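Local coordinates for Hydrogenase/urease nickel incorporation protein HypB (Helicobacter pylori, PDB 4LPS), which binds and slowly hydrolyses GTP, and is required for nickel insertion into [NiFe] hydrogenase and for maturation of urease, at residues A[151-160]-A[172-183]; A[45-55]-A[129-140]. One frame throughout, in Å; residues are numbered along the deposited sequence.

Contact 1: A[151-160]-A[172-183]; sequences AMNIVLLSVP and MFMCADAVIISK. With GDP (guanosine-5'-diphosphate), chain D.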
loop_
_atom_site.group_PDB
_atom_site.type_symbol
_atom_site.label_atom_id
_atom_site.label_comp_id
_atom_site.label_asym_id
_atom_site.label_seq_id
_atom_site.Cartn_x
_atom_site.Cartn_y
_atom_site.Cartn_z
ATOM N N ALA A 151 -3.688 -4.551 -8.089
ATOM C CA ALA A 151 -5.015 -5.113 -7.861
ATOM C C ALA A 151 -5.771 -4.271 -6.837
ATOM O O ALA A 151 -6.979 -4.058 -6.954
ATOM C CB ALA A 151 -4.913 -6.558 -7.401
ATOM N N MET A 152 -5.045 -3.798 -5.831
ATOM C CA MET A 152 -5.625 -2.919 -4.825
ATOM C C MET A 152 -4.708 -1.747 -4.529
ATOM O O MET A 152 -3.487 -1.896 -4.429
ATOM C CB MET A 152 -5.920 -3.670 -3.520
ATOM C CG MET A 152 -6.835 -4.877 -3.648
ATOM S SD MET A 152 -7.306 -5.530 -2.029
ATOM C CE MET A 152 -8.530 -4.317 -1.532
ATOM N N ASN A 153 -5.321 -0.579 -4.395
ATOM C CA ASN A 153 -4.632 0.604 -3.916
ATOM C C ASN A 153 -5.191 0.956 -2.547
ATOM O O ASN A 153 -6.374 1.266 -2.405
ATOM C CB ASN A 153 -4.794 1.761 -4.900
ATOM C CG ASN A 153 -4.350 1.393 -6.300
ATOM O OD1 ASN A 153 -3.159 1.419 -6.615
ATOM N ND2 ASN A 153 -5.307 1.036 -7.149
ATOM N N ILE A 154 -4.339 0.880 -1.534
ATOM C CA ILE A 154 -4.782 1.044 -0.159
ATOM C C ILE A 154 -4.112 2.248 0.497
ATOM O O ILE A 154 -2.894 2.423 0.408
ATOM C CB ILE A 154 -4.512 -0.234 0.651
ATOM C CG1 ILE A 154 -5.278 -1.404 0.023
ATOM C CG2 ILE A 154 -4.918 -0.044 2.106
ATOM C CD1 ILE A 154 -4.851 -2.776 0.513
ATOM N N VAL A 155 -4.927 3.082 1.137
ATOM C CA VAL A 155 -4.455 4.327 1.728
ATOM C C VAL A 155 -4.482 4.292 3.258
ATOM O O VAL A 155 -5.495 3.940 3.862
ATOM C CB VAL A 155 -5.296 5.524 1.241
ATOM C CG1 VAL A 155 -4.790 6.816 1.857
ATOM C CG2 VAL A 155 -5.254 5.615 -0.281
ATOM N N LEU A 156 -3.359 4.647 3.877
ATOM C CA LEU A 156 -3.304 4.793 5.326
ATOM C C LEU A 156 -3.533 6.238 5.733
ATOM O O LEU A 156 -2.968 7.161 5.142
ATOM C CB LEU A 156 -1.962 4.310 5.892
ATOM C CG LEU A 156 -1.675 2.811 6.005
ATOM C CD1 LEU A 156 -1.425 2.163 4.648
ATOM C CD2 LEU A 156 -0.487 2.585 6.928
ATOM N N LEU A 157 -4.397 6.429 6.721
ATOM C CA LEU A 157 -4.526 7.715 7.392
ATOM C C LEU A 157 -4.227 7.493 8.866
ATOM O O LEU A 157 -4.970 6.792 9.555
ATOM C CB LEU A 157 -5.927 8.308 7.205
ATOM C CG LEU A 157 -6.243 9.552 8.040
ATOM C CD1 LEU A 157 -5.256 10.667 7.738
ATOM C CD2 LEU A 157 -7.675 10.026 7.814
ATOM N N SER A 158 -3.136 8.078 9.352
ATOM C CA SER A 158 -2.742 7.856 10.734
ATOM C C SER A 158 -3.469 8.834 11.638
ATOM O O SER A 158 -3.758 9.965 11.239
ATOM C CB SER A 158 -1.226 7.978 10.907
ATOM O OG SER A 158 -0.825 9.320 11.091
ATOM N N VAL A 159 -3.806 8.368 12.838
ATOM C CA VAL A 159 -4.540 9.171 13.810
ATOM C C VAL A 159 -3.890 10.539 14.071
ATOM O O VAL A 159 -4.593 11.551 14.084
ATOM C CB VAL A 159 -4.711 8.403 15.150
ATOM C CG1 VAL A 159 -5.059 9.348 16.287
ATOM C CG2 VAL A 159 -5.784 7.338 15.012
ATOM N N PRO A 160 -2.556 10.589 14.273
ATOM C CA PRO A 160 -1.959 11.907 14.528
ATOM C C PRO A 160 -2.092 12.922 13.387
ATOM O O PRO A 160 -1.925 14.113 13.651
ATOM C CB PRO A 160 -0.481 11.580 14.774
ATOM C CG PRO A 160 -0.475 10.163 15.227
ATOM C CD PRO A 160 -1.559 9.510 14.434
ATOM N N MET A 172 -6.865 11.295 -3.493
ATOM C CA MET A 172 -6.169 10.131 -2.955
ATOM C C MET A 172 -7.145 9.107 -2.381
ATOM O O MET A 172 -7.041 7.914 -2.661
ATOM C CB MET A 172 -5.154 10.547 -1.889
ATOM C CG MET A 172 -4.470 9.369 -1.210
ATOM S SD MET A 172 -3.476 8.326 -2.302
ATOM C CE MET A 172 -2.057 9.381 -2.587
ATOM N N PHE A 173 -8.084 9.571 -1.568
ATOM C CA PHE A 173 -9.008 8.664 -0.898
ATOM C C PHE A 173 -10.063 8.076 -1.843
ATOM O O PHE A 173 -10.623 7.018 -1.560
ATOM C CB PHE A 173 -9.673 9.372 0.283
ATOM C CG PHE A 173 -8.760 9.550 1.464
ATOM C CD1 PHE A 173 -8.565 8.511 2.362
ATOM C CD2 PHE A 173 -8.071 10.739 1.662
ATOM C CE1 PHE A 173 -7.718 8.659 3.451
ATOM C CE2 PHE A 173 -7.222 10.894 2.747
ATOM C CZ PHE A 173 -7.044 9.855 3.641
ATOM N N MET A 174 -10.338 8.757 -2.954
ATOM C CA MET A 174 -11.243 8.215 -3.968
ATOM C C MET A 174 -10.614 7.078 -4.787
ATOM O O MET A 174 -11.325 6.346 -5.473
ATOM C CB MET A 174 -11.744 9.322 -4.903
ATOM C CG MET A 174 -12.950 10.083 -4.357
ATOM S SD MET A 174 -13.562 11.376 -5.459
ATOM C CE MET A 174 -12.180 12.514 -5.480
ATOM N N CYS A 175 -9.293 6.929 -4.733
ATOM C CA CYS A 175 -8.658 5.828 -5.455
ATOM C C CYS A 175 -8.454 4.605 -4.562
ATOM O O CYS A 175 -7.978 3.564 -5.020
ATOM C CB CYS A 175 -7.320 6.272 -6.052
ATOM S SG CYS A 175 -5.906 6.216 -4.948
ATOM N N ALA A 176 -8.822 4.733 -3.291
ATOM C CA ALA A 176 -8.651 3.651 -2.328
ATOM C C ALA A 176 -9.684 2.541 -2.514
ATOM O O ALA A 176 -10.885 2.803 -2.608
ATOM C CB ALA A 176 -8.722 4.192 -0.910
ATOM N N ASP A 177 -9.204 1.303 -2.559
ATOM C CA ASP A 177 -10.067 0.133 -2.463
ATOM C C ASP A 177 -10.278 -0.217 -0.998
ATOM O O ASP A 177 -11.140 -1.024 -0.656
ATOM C CB ASP A 177 -9.462 -1.052 -3.216
ATOM C CG ASP A 177 -9.235 -0.754 -4.678
ATOM O OD1 ASP A 177 -10.229 -0.716 -5.432
ATOM O OD2 ASP A 177 -8.070 -0.545 -5.073
ATOM N N ALA A 178 -9.467 0.396 -0.144
ATOM C CA ALA A 178 -9.583 0.244 1.298
ATOM C C ALA A 178 -8.830 1.369 1.989
ATOM O O ALA A 178 -7.807 1.842 1.490
ATOM C CB ALA A 178 -9.046 -1.112 1.744
ATOM N N VAL A 179 -9.337 1.795 3.136
ATOM C CA VAL A 179 -8.662 2.809 3.928
ATOM C C VAL A 179 -8.302 2.218 5.281
ATOM O O VAL A 179 -9.125 1.563 5.928
ATOM C CB VAL A 179 -9.533 4.077 4.118
ATOM C CG1 VAL A 179 -8.793 5.122 4.947
ATOM C CG2 VAL A 179 -9.922 4.661 2.776
ATOM N N ILE A 180 -7.062 2.434 5.699
ATOM C CA ILE A 180 -6.621 2.008 7.017
ATOM C C ILE A 180 -6.412 3.212 7.924
ATOM O O ILE A 180 -5.596 4.083 7.626
ATOM C CB ILE A 180 -5.308 1.203 6.938
ATOM C CG1 ILE A 180 -5.515 -0.078 6.126
ATOM C CG2 ILE A 180 -4.784 0.884 8.330
ATOM C CD1 ILE A 180 -4.223 -0.774 5.764
ATOM N N ILE A 181 -7.149 3.263 9.031
ATOM C CA ILE A 181 -6.860 4.238 10.075
ATOM C C ILE A 181 -5.758 3.661 10.950
ATOM O O ILE A 181 -6.009 2.804 11.799
ATOM C CB ILE A 181 -8.102 4.575 10.927
ATOM C CG1 ILE A 181 -9.223 5.137 10.048
ATOM C CG2 ILE A 181 -7.744 5.577 12.020
ATOM C CD1 ILE A 181 -10.513 5.437 10.801
ATOM N N SER A 182 -4.534 4.127 10.733
ATOM C CA SER A 182 -3.378 3.527 11.386
ATOM C C SER A 182 -3.053 4.249 12.686
ATOM O O SER A 182 -3.561 5.346 12.935
ATOM C CB SER A 182 -2.168 3.526 10.448
ATOM O OG SER A 182 -1.854 4.825 9.990
ATOM N N LYS A 183 -2.218 3.615 13.510
ATOM C CA LYS A 183 -1.903 4.102 14.853
ATOM C C LYS A 183 -3.184 4.329 15.658
ATOM O O LYS A 183 -3.338 5.341 16.344
ATOM C CB LYS A 183 -1.063 5.383 14.784
ATOM C CG LYS A 183 0.081 5.300 13.771
ATOM C CD LYS A 183 1.015 6.503 13.849
ATOM C CE LYS A 183 2.097 6.417 12.779
ATOM N NZ LYS A 183 3.088 7.533 12.865
HETATM P PB GDP D . 6.093 5.029 7.190
HETATM O O1B GDP D . 7.069 6.171 7.056
HETATM O O2B GDP D . 6.649 3.781 6.553
HETATM O O3B GDP D . 4.793 5.364 6.502
HETATM O O3A GDP D . 5.784 4.773 8.744
HETATM P PA GDP D . 6.846 4.113 9.762
HETATM O O1A GDP D . 6.708 2.613 9.752
HETATM O O2A GDP D . 8.261 4.535 9.458
HETATM O "O5'" GDP D . 6.342 4.674 11.173
HETATM C "C5'" GDP D . 6.691 5.989 11.598
HETATM C "C4'" GDP D . 6.590 6.048 13.115
HETATM O "O4'" GDP D . 5.280 5.650 13.525
HETATM C "C3'" GDP D . 7.558 5.074 13.759
HETATM O "O3'" GDP D . 8.116 5.710 14.913
HETATM C "C2'" GDP D . 6.707 3.910 14.213
HETATM O "O2'" GDP D . 7.235 3.338 15.408
HETATM C "C1'" GDP D . 5.376 4.586 14.477
HETATM N N9 GDP D . 4.220 3.679 14.305
HETATM C C8 GDP D . 3.944 2.867 13.267
HETATM N N7 GDP D . 2.773 2.214 13.471
HETATM C C5 GDP D . 2.276 2.622 14.657
HETATM C C6 GDP D . 1.077 2.344 15.482
HETATM O O6 GDP D . 0.210 1.531 15.102
HETATM N N1 GDP D . 0.947 2.988 16.649
HETATM C C2 GDP D . 1.867 3.870 17.084
HETATM N N2 GDP D . 1.679 4.489 18.274
HETATM N N3 GDP D . 2.985 4.174 16.382
HETATM C C4 GDP D . 3.233 3.592 15.190
HETATM O O HOH W 1 -8.073 1.412 -6.782
HETATM O O HOH W 2 1.507 9.804 12.195
#
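The F173 ring meets V155 and L157 in different ways. V155 CG1 makes an off-centre CH-pi contact, 4.3 Å from the ring centroid and 30° off the normal, while L157 CB reaches the ring edge near its plane, 4.0 Å from F173 CZ. V179 CG1, of the same segment, lies in the ring plane beside CE1. The other methyl of V155, CG2, packs against M172 SD and A176 CB, each at 3.8 Å, filling the angle between the end of helix 170-174 and the sheet. At the far end, the extended chain of K183 lies over a face of the guanine of GDP, with CG 3.6 Å from GDP C5, and NZ donates to GDP O4' and to G56 O. A water bridges K183 NZ and S158 OG, and E161 also bonds to that hydroxyl.

Strands 152-158 and 178-182 are parallel neighbours in the sheet of this SIMIBI-class P-loop GTPase, joined by a beta-alpha-beta connection. S182-K183 and D185 stand where GTPases carry the N/TKxD guanine-recognition (G4) motif, consistent with K183 and D185 both contacting GDP. V155 and L157 give their N-H groups to A178 O and I180 O, and their carbonyls receive I180 N and S182 N. On the other face L156 and I180 lie side by side, pointing the same way, with helix 218-234 against I180. S182 OG, bonded to S57 O, presses on S158 CA at 3.2 Å.

At the start of the pairing, D177 CG is anti to its own carbonyl carbon (chi1 -59°), which carries OD2 to N153 N; the bond is 2.8 Å long and nearly straight (175°), using the anti lone pair. D177 N returns a bond to N153 O, pinning the aspartate from both ends, while OD1 is held by Y236.

Contact 2: A[45-55]-A[129-140]; sequences GLYVLNFMSSP and SDFLIIENVGNL. With MG (magnesium ion), chain C; PO4 (phosphate ion), chain E.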
loop_
_atom_site.group_PDB
_atom_site.type_symbol
_atom_site.label_atom_id
_atom_site.label_comp_id
_atom_site.label_asym_id
_atom_site.label_seq_id
_atom_site.Cartn_x
_atom_site.Cartn_y
_atom_site.Cartn_z
ATOM N N GLY A 45 1.669 -14.743 -11.400
ATOM C CA GLY A 45 0.685 -15.126 -10.406
ATOM C C GLY A 45 0.790 -14.308 -9.133
ATOM O O GLY A 45 0.698 -14.845 -8.028
ATOM N N LEU A 46 0.972 -13.000 -9.289
ATOM C CA LEU A 46 1.094 -12.101 -8.150
ATOM C C LEU A 46 -0.157 -11.260 -7.936
ATOM O O LEU A 46 -0.710 -10.696 -8.884
ATOM C CB LEU A 46 2.301 -11.176 -8.323
ATOM C CG LEU A 46 3.659 -11.833 -8.567
ATOM C CD1 LEU A 46 4.662 -10.809 -9.060
ATOM C CD2 LEU A 46 4.155 -12.493 -7.291
ATOM N N TYR A 47 -0.594 -11.174 -6.683
ATOM C CA TYR A 47 -1.615 -10.210 -6.298
ATOM C C TYR A 47 -0.907 -8.963 -5.787
ATOM O O TYR A 47 -0.208 -9.005 -4.776
ATOM C CB TYR A 47 -2.556 -10.781 -5.235
ATOM C CG TYR A 47 -3.867 -10.033 -5.120
ATOM C CD1 TYR A 47 -4.868 -10.207 -6.065
ATOM C CD2 TYR A 47 -4.103 -9.152 -4.072
ATOM C CE1 TYR A 47 -6.067 -9.530 -5.971
ATOM C CE2 TYR A 47 -5.301 -8.466 -3.972
ATOM C CZ TYR A 47 -6.278 -8.660 -4.924
ATOM O OH TYR A 47 -7.473 -7.980 -4.829
ATOM N N VAL A 48 -1.069 -7.857 -6.504
ATOM C CA VAL A 48 -0.253 -6.676 -6.259
ATOM C C VAL A 48 -0.996 -5.588 -5.485
ATOM O O VAL A 48 -2.109 -5.198 -5.842
ATOM C CB VAL A 48 0.273 -6.096 -7.584
ATOM C CG1 VAL A 48 1.145 -4.883 -7.333
ATOM C CG2 VAL A 48 1.052 -7.161 -8.329
ATOM N N LEU A 49 -0.365 -5.116 -4.413
ATOM C CA LEU A 49 -0.938 -4.076 -3.563
ATOM C C LEU A 49 -0.090 -2.812 -3.619
ATOM O O LEU A 49 1.144 -2.877 -3.625
ATOM C CB LEU A 49 -1.062 -4.562 -2.114
ATOM C CG LEU A 49 -1.736 -5.917 -1.890
ATOM C CD1 LEU A 49 -1.659 -6.325 -0.429
ATOM C CD2 LEU A 49 -3.185 -5.868 -2.346
ATOM N N ASN A 50 -0.762 -1.667 -3.698
ATOM C CA ASN A 50 -0.095 -0.371 -3.707
ATOM C C ASN A 50 -0.506 0.451 -2.488
ATOM O O ASN A 50 -1.642 0.924 -2.403
ATOM C CB ASN A 50 -0.421 0.378 -5.005
ATOM C CG ASN A 50 0.089 1.803 -5.005
ATOM O OD1 ASN A 50 1.152 2.096 -4.460
ATOM N ND2 ASN A 50 -0.671 2.699 -5.626
ATOM N N PHE A 51 0.415 0.603 -1.540
ATOM C CA PHE A 51 0.125 1.331 -0.307
ATOM C C PHE A 51 0.565 2.788 -0.389
ATOM O O PHE A 51 1.729 3.085 -0.656
ATOM C CB PHE A 51 0.791 0.646 0.885
ATOM C CG PHE A 51 0.095 -0.609 1.322
ATOM C CD1 PHE A 51 -1.013 -0.551 2.160
ATOM C CD2 PHE A 51 0.543 -1.850 0.895
ATOM C CE1 PHE A 51 -1.660 -1.711 2.562
ATOM C CE2 PHE A 51 -0.097 -3.014 1.294
ATOM C CZ PHE A 51 -1.198 -2.945 2.130
ATOM N N MET A 52 -0.380 3.692 -0.149
ATOM C CA MET A 52 -0.116 5.120 -0.206
ATOM C C MET A 52 -0.509 5.795 1.099
ATOM O O MET A 52 -1.475 5.393 1.746
ATOM C CB MET A 52 -0.871 5.734 -1.383
ATOM C CG MET A 52 -0.315 5.320 -2.736
ATOM S SD MET A 52 -1.390 5.807 -4.094
ATOM C CE MET A 52 -2.855 4.850 -3.705
ATOM N N SER A 53 0.267 6.800 1.496
ATOM C CA SER A 53 -0.017 7.564 2.706
ATOM C C SER A 53 0.893 8.778 2.777
ATOM O O SER A 53 1.772 8.951 1.935
ATOM C CB SER A 53 0.174 6.704 3.956
ATOM O OG SER A 53 1.547 6.608 4.290
ATOM N N SER A 54 0.691 9.604 3.798
ATOM C CA SER A 54 1.650 10.645 4.137
ATOM C C SER A 54 2.937 9.991 4.620
ATOM O O SER A 54 2.930 8.819 5.001
ATOM C CB SER A 54 1.097 11.573 5.221
ATOM O OG SER A 54 -0.156 12.115 4.858
ATOM N N PRO A 55 4.056 10.730 4.579
ATOM C CA PRO A 55 5.245 10.208 5.258
ATOM C C PRO A 55 4.956 9.897 6.729
ATOM O O PRO A 55 4.351 10.724 7.419
ATOM C CB PRO A 55 6.260 11.350 5.127
ATOM C CG PRO A 55 5.798 12.130 3.931
ATOM C CD PRO A 55 4.303 12.039 3.950
ATOM N N SER A 129 6.233 -15.833 -3.813
ATOM C CA SER A 129 5.295 -14.849 -3.277
ATOM C C SER A 129 3.895 -14.959 -3.878
ATOM O O SER A 129 3.737 -15.192 -5.080
ATOM C CB SER A 129 5.832 -13.430 -3.502
ATOM O OG SER A 129 7.094 -13.250 -2.882
ATOM N N ASP A 130 2.887 -14.794 -3.025
ATOM C CA ASP A 130 1.507 -14.650 -3.471
ATOM C C ASP A 130 1.180 -13.182 -3.686
ATOM O O ASP A 130 0.282 -12.831 -4.453
ATOM C CB ASP A 130 0.541 -15.263 -2.454
ATOM C CG ASP A 130 0.662 -16.767 -2.373
ATOM O OD1 ASP A 130 0.923 -17.394 -3.418
ATOM O OD2 ASP A 130 0.498 -17.321 -1.265
ATOM N N PHE A 131 1.926 -12.325 -3.001
ATOM C CA PHE A 131 1.691 -10.893 -3.057
ATOM C C PHE A 131 2.967 -10.150 -3.422
ATOM O O PHE A 131 4.053 -10.490 -2.955
ATOM C CB PHE A 131 1.166 -10.370 -1.715
ATOM C CG PHE A 131 -0.160 -10.951 -1.301
ATOM C CD1 PHE A 131 -0.230 -12.182 -0.664
ATOM C CD2 PHE A 131 -1.335 -10.252 -1.533
ATOM C CE1 PHE A 131 -1.454 -12.709 -0.276
ATOM C CE2 PHE A 131 -2.561 -10.773 -1.147
ATOM C CZ PHE A 131 -2.620 -12.001 -0.519
ATOM N N LEU A 132 2.828 -9.139 -4.272
ATOM C CA LEU A 132 3.893 -8.168 -4.466
ATOM C C LEU A 132 3.381 -6.847 -3.937
ATOM O O LEU A 132 2.362 -6.333 -4.400
ATOM C CB LEU A 132 4.300 -8.058 -5.940
ATOM C CG LEU A 132 5.225 -6.884 -6.281
ATOM C CD1 LEU A 132 6.629 -7.119 -5.750
ATOM C CD2 LEU A 132 5.266 -6.641 -7.781
ATOM N N ILE A 133 4.089 -6.299 -2.959
ATOM C CA ILE A 133 3.617 -5.108 -2.276
ATOM C C ILE A 133 4.463 -3.894 -2.629
ATOM O O ILE A 133 5.685 -3.896 -2.466
ATOM C CB ILE A 133 3.605 -5.317 -0.745
ATOM C CG1 ILE A 133 2.608 -6.424 -0.380
ATOM C CG2 ILE A 133 3.258 -4.023 -0.024
ATOM C CD1 ILE A 133 2.405 -6.631 1.115
ATOM N N ILE A 134 3.795 -2.869 -3.139
ATOM C CA ILE A 134 4.433 -1.602 -3.452
ATOM C C ILE A 134 4.186 -0.607 -2.326
ATOM O O ILE A 134 3.037 -0.249 -2.051
ATOM C CB ILE A 134 3.908 -1.024 -4.788
ATOM C CG1 ILE A 134 4.185 -2.002 -5.934
ATOM C CG2 ILE A 134 4.534 0.331 -5.081
ATOM C CD1 ILE A 134 3.458 -1.663 -7.218
ATOM N N GLU A 135 5.251 -0.183 -1.652
ATOM C CA GLU A 135 5.134 0.920 -0.706
ATOM C C GLU A 135 5.534 2.210 -1.401
ATOM O O GLU A 135 6.707 2.438 -1.696
ATOM C CB GLU A 135 5.980 0.693 0.553
ATOM C CG GLU A 135 5.718 1.762 1.617
ATOM C CD GLU A 135 6.622 1.667 2.828
ATOM O OE1 GLU A 135 7.111 2.721 3.289
ATOM O OE2 GLU A 135 6.846 0.545 3.326
ATOM N N ASN A 136 4.538 3.041 -1.686
ATOM C CA ASN A 136 4.758 4.256 -2.449
ATOM C C ASN A 136 5.479 5.336 -1.650
ATOM O O ASN A 136 5.583 5.255 -0.424
ATOM C CB ASN A 136 3.425 4.799 -2.965
ATOM C CG ASN A 136 3.515 5.300 -4.389
ATOM O OD1 ASN A 136 4.407 6.080 -4.727
ATOM N ND2 ASN A 136 2.595 4.849 -5.238
ATOM N N VAL A 137 5.998 6.328 -2.367
ATOM C CA VAL A 137 6.587 7.518 -1.765
ATOM C C VAL A 137 5.591 8.188 -0.824
ATOM O O VAL A 137 4.406 8.308 -1.151
ATOM C CB VAL A 137 7.033 8.526 -2.843
ATOM C CG1 VAL A 137 7.633 9.774 -2.207
ATOM C CG2 VAL A 137 8.031 7.873 -3.793
ATOM N N GLY A 138 6.060 8.601 0.351
ATOM C CA GLY A 138 5.215 9.336 1.274
ATOM C C GLY A 138 4.720 10.626 0.648
ATOM O O GLY A 138 5.504 11.545 0.394
ATOM N N ASN A 139 3.412 10.680 0.408
ATOM C CA ASN A 139 2.771 11.767 -0.326
ATOM C C ASN A 139 1.277 11.474 -0.433
ATOM O O ASN A 139 0.887 10.410 -0.919
ATOM C CB ASN A 139 3.402 11.925 -1.715
ATOM C CG ASN A 139 2.887 13.143 -2.464
ATOM O OD1 ASN A 139 1.997 13.852 -1.996
ATOM N ND2 ASN A 139 3.472 13.406 -3.624
ATOM N N LEU A 140 0.442 12.392 0.044
ATOM C CA LEU A 140 -1.003 12.191 -0.021
ATOM C C LEU A 140 -1.624 12.761 -1.292
ATOM O O LEU A 140 -2.847 12.798 -1.418
ATOM C CB LEU A 140 -1.690 12.815 1.197
ATOM C CG LEU A 140 -2.040 11.880 2.355
ATOM C CD1 LEU A 140 -2.934 12.583 3.372
ATOM C CD2 LEU A 140 -2.711 10.623 1.840
HETATM MG MG MG C . 8.356 3.760 5.105
HETATM P P PO4 E . 7.671 7.065 3.848
HETATM O O1 PO4 E . 7.824 6.856 2.363
HETATM O O2 PO4 E . 8.167 5.836 4.566
HETATM O O3 PO4 E . 8.482 8.261 4.274
HETATM O O4 PO4 E . 6.219 7.294 4.172
HETATM O O HOH W 3 0.401 -16.496 -5.937
HETATM O O HOH W 4 1.765 7.902 -0.968
HETATM O O HOH W 5 9.457 4.611 6.890
#
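Y47 and F131 run side by side off paired strand positions and point the same way, yet their ring planes stand at 84°, with centroids 5.9 Å apart in an oblique pairing. Farther along this face L49 CD1 crosses toward F131 CD2, and the F51 ring turns its edge to I133, whose CG2 is 3.6 Å from F51 CD2. On the reverse face V48 and L132 are again aligned, and V48 CG1 touches I134 CD1.

The amides of N50 and N136 are turned 51° apart. A chi1 of 172° on N50 brings its OD1 within 3.2 Å of N136 ND2, which donates to it, while N50 ND2 bonds to N153 OD1; L108 N donates to N136 OD1. E135 extends to the magnesium, which OE1 binds at 2.4 Å together with T60, D86, GDP O2B, a water and an oxygen of a phosphate ion that probably came from the crystallisation liquor. E135 and G138 bound an ExxG sequence, consistent with the G3 motif of GTPases, and S53 O accepts N139 N at 2.8 Å where the other segment enters the P-loop. There S54 OG is bonded to E161.

Strand 47-52 is the middle strand of the sheet, with 131-135 along one edge and 152-158 along the other; helix 59-66 covers F51 and I133, while helix 110-122 covers L46, L132 and I134.

How the contacts relate
From the N terminus, segment 45-55 comes first and waits until 129-140 to be paired: contact 2 closes a long loop of 73 residues that carries the P-loop helix 59-66, strands 74-80 and 97-101, and helices 85-91 and 110-122. Contact 1 opens only after that loop is complete and closes a short one of 11 residues, just over half of them helical. The two loops therefore stand in series, neither nesting nor crossing. In space they meet because strand 152-158 lies next to 47-52, where A151 N is 2.8 Å from V48 O, a probable hydrogen bond. Together they build the run 131-135, 47-52, 152-158, 178-182, linking the magnesium side of the nucleotide site to its guanine side.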